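Local coordinates for putative branched-chain amino acid ABC transporter, periplasmic branched-chain amino acid-binding protein (Pseudomonas protegens Pf-5, PDB 4RU0) that probably serves as the periplasmic solute-binding component of an ABC transporter, capturing branched-chain amino acids or related small solutes for uptake, at residues 326-329 / 330-333. Residues are numbered along the deposited sequence; the frame is centred on the assembly and turned at random.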
ATOM      1  N   TYR A 326      -4.608   9.891   0.239  1.00 47.58           N
ATOM      2  CA  TYR A 326      -4.785   9.480  -1.121  1.00 52.40           C
ATOM      3  C   TYR A 326      -3.768  10.141  -2.052  1.00 52.95           C
ATOM      4  O   TYR A 326      -3.168   9.479  -2.875  1.00 49.80           O
ATOM      5  CB  TYR A 326      -6.196   9.836  -1.547  1.00 47.62           C
ATOM      6  CG  TYR A 326      -7.244   9.002  -0.874  1.00 46.44           C
ATOM      7  CD1 TYR A 326      -7.073   7.652  -0.722  1.00 60.28           C
ATOM      8  CD2 TYR A 326      -8.409   9.563  -0.398  1.00 57.60           C
ATOM      9  CE1 TYR A 326      -8.029   6.872  -0.111  1.00 62.39           C
ATOM     10  CE2 TYR A 326      -9.372   8.792   0.219  1.00 61.16           C
ATOM     11  CZ  TYR A 326      -9.175   7.442   0.355  1.00 61.94           C
ATOM     12  OH  TYR A 326     -10.123   6.647   0.952  1.00 63.36           O
ATOM     13  N   TYR A 327      -3.539  11.432  -1.885  1.00 50.16           N
ATOM     14  CA  TYR A 327      -2.574  12.135  -2.699  1.00 51.49           C
ATOM     15  C   TYR A 327      -1.181  11.609  -2.465  1.00 50.70           C
ATOM     16  O   TYR A 327      -0.383  11.502  -3.372  1.00 55.43           O
ATOM     17  CB  TYR A 327      -2.637  13.646  -2.448  1.00 54.14           C
ATOM     18  CG  TYR A 327      -1.717  14.440  -3.330  1.00 56.68           C
ATOM     19  CD1 TYR A 327      -0.367  14.486  -3.077  1.00 56.09           C
ATOM     20  CD2 TYR A 327      -2.198  15.118  -4.430  1.00 57.22           C
ATOM     21  CE1 TYR A 327       0.477  15.190  -3.886  1.00 61.79           C
ATOM     22  CE2 TYR A 327      -1.360  15.828  -5.249  1.00 58.88           C
ATOM     23  CZ  TYR A 327      -0.026  15.864  -4.970  1.00 59.84           C
ATOM     24  OH  TYR A 327       0.823  16.566  -5.772  1.00 60.94           O
ATOM     25  N   ASN A 328      -0.884  11.304  -1.222  1.00 50.12           N
ATOM     26  CA  ASN A 328       0.457  10.882  -0.842  1.00 49.60           C
ATOM     27  C   ASN A 328       0.758   9.451  -1.259  1.00 47.35           C
ATOM     28  O   ASN A 328       1.916   9.094  -1.470  1.00 47.03           O
ATOM     29  CB  ASN A 328       0.654  11.045   0.664  1.00 49.87           C
ATOM     30  CG  ASN A 328       0.656  12.502   1.093  1.00 62.32           C
ATOM     31  OD1 ASN A 328       0.214  13.382   0.350  1.00 60.38           O
ATOM     32  ND2 ASN A 328       1.156  12.764   2.296  1.00 52.97           N
ATOM     33  N   SER A 329      -0.281   8.630  -1.374  1.00 45.91           N
ATOM     34  CA  SER A 329      -0.101   7.280  -1.887  1.00 43.96           C
ATOM     35  C   SER A 329       0.299   7.373  -3.353  1.00 50.52           C
ATOM     36  O   SER A 329       1.116   6.593  -3.831  1.00 48.27           O
ATOM     37  CB  SER A 329      -1.369   6.439  -1.714  1.00 42.63           C
ATOM     38  OG  SER A 329      -2.431   6.934  -2.507  1.00 48.27           O
ATOM     39  N   GLY A 330      -0.271   8.347  -4.057  1.00 54.72           N
ATOM     40  CA  GLY A 330       0.091   8.601  -5.437  1.00 46.43           C
ATOM     41  C   GLY A 330       1.556   8.977  -5.555  1.00 52.94           C
ATOM     42  O   GLY A 330       2.260   8.505  -6.450  1.00 46.95           O
ATOM     43  N   LEU A 331       2.017   9.822  -4.639  1.00 48.62           N
ATOM     44  CA  LEU A 331       3.411  10.249  -4.616  1.00 49.70           C
ATOM     45  C   LEU A 331       4.361   9.080  -4.373  1.00 48.05           C
ATOM     46  O   LEU A 331       5.398   8.965  -5.018  1.00 48.35           O
ATOM     47  CB  LEU A 331       3.622  11.321  -3.544  1.00 51.42           C
ATOM     48  CG  LEU A 331       2.893  12.649  -3.754  1.00 53.58           C
ATOM     49  CD1 LEU A 331       3.117  13.573  -2.573  1.00 55.18           C
ATOM     50  CD2 LEU A 331       3.356  13.313  -5.046  1.00 55.18           C
ATOM     51  N   VAL A 332       3.995   8.211  -3.439  1.00 46.42           N
ATOM     52  CA  VAL A 332       4.854   7.096  -3.069  1.00 49.60           C
ATOM     53  C   VAL A 332       4.791   5.997  -4.133  1.00 43.50           C
ATOM     54  O   VAL A 332       5.800   5.364  -4.453  1.00 43.01           O
ATOM     55  CB  VAL A 332       4.471   6.541  -1.677  1.00 43.88           C
ATOM     56  CG1 VAL A 332       5.086   5.171  -1.439  1.00 42.14           C
ATOM     57  CG2 VAL A 332       4.912   7.520  -0.600  1.00 45.39           C
ATOM     58  N   ASN A 333       3.603   5.795  -4.693  1.00 42.96           N
ATOM     59  CA  ASN A 333       3.411   4.846  -5.785  1.00 43.23           C
ATOM     60  C   ASN A 333       4.285   5.199  -6.988  1.00 47.13           C
ATOM     61  O   ASN A 333       4.922   4.331  -7.583  1.00 48.69           O
ATOM     62  CB  ASN A 333       1.938   4.807  -6.202  1.00 41.50           C
ATOM     63  CG  ASN A 333       1.520   3.461  -6.751  1.00 46.17           C
ATOM     64  OD1 ASN A 333       2.046   2.423  -6.348  1.00 43.48           O
ATOM     65  ND2 ASN A 333       0.571   3.471  -7.684  1.00 44.28           N
TER
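Leu331 lies against the ring of Tyr327 one turn further along helix 325-348, an i to i+4 contact near the start of this helix in a periplasmic binding protein of the leucine-binding family. From CB outward, Leu331 first passes the backbone: CB is 3.5 Å from Asn328 O, and CG sits equally near Tyr327 O and the ring atom CE1. The two methyls of Leu331 then part: CD1 reaches the ring edge near its plane, 3.4 Å from Tyr327 CE1, and CD2 runs on toward the phenol end, 3.6 Å from Tyr327 CE1. With CG anti to its backbone N (chi1 -176°), Tyr327 swings its ring alongside the next turn, and the rotation about CB-CG (chi2 -77°) presents the CE1 edge to Leu331; its OH is hydrogen-bonded to Asp59 of helix 47-67, and Phe322 packs edge-to-face with the ring. Leu304 of helix 299-309 touches both side chains. Were Leu331 shortened to an alanine, the CE1 edge of Tyr327 would probably lose its apolar neighbour and a gap would open toward Leu304. Asn328 also borders the leucine, with OD1 4.1 Å from Leu331 CD1, while its ND2 donates to the carbonyls of Pro293 and Gly295. The i to i+4 backbone bonds shorten along the helix, from a weak one, Gly330 N to Tyr326 O, to Asn333 N donating to Ser329 O at 2.8 Å. The Ser329 side chain lies about 6 Å from the bound pentaoxaheptadecane. Ser329 OG folds back to donate a second bond to Tyr326 O at 2.7 Å, tilted 27° from the carbonyl plane.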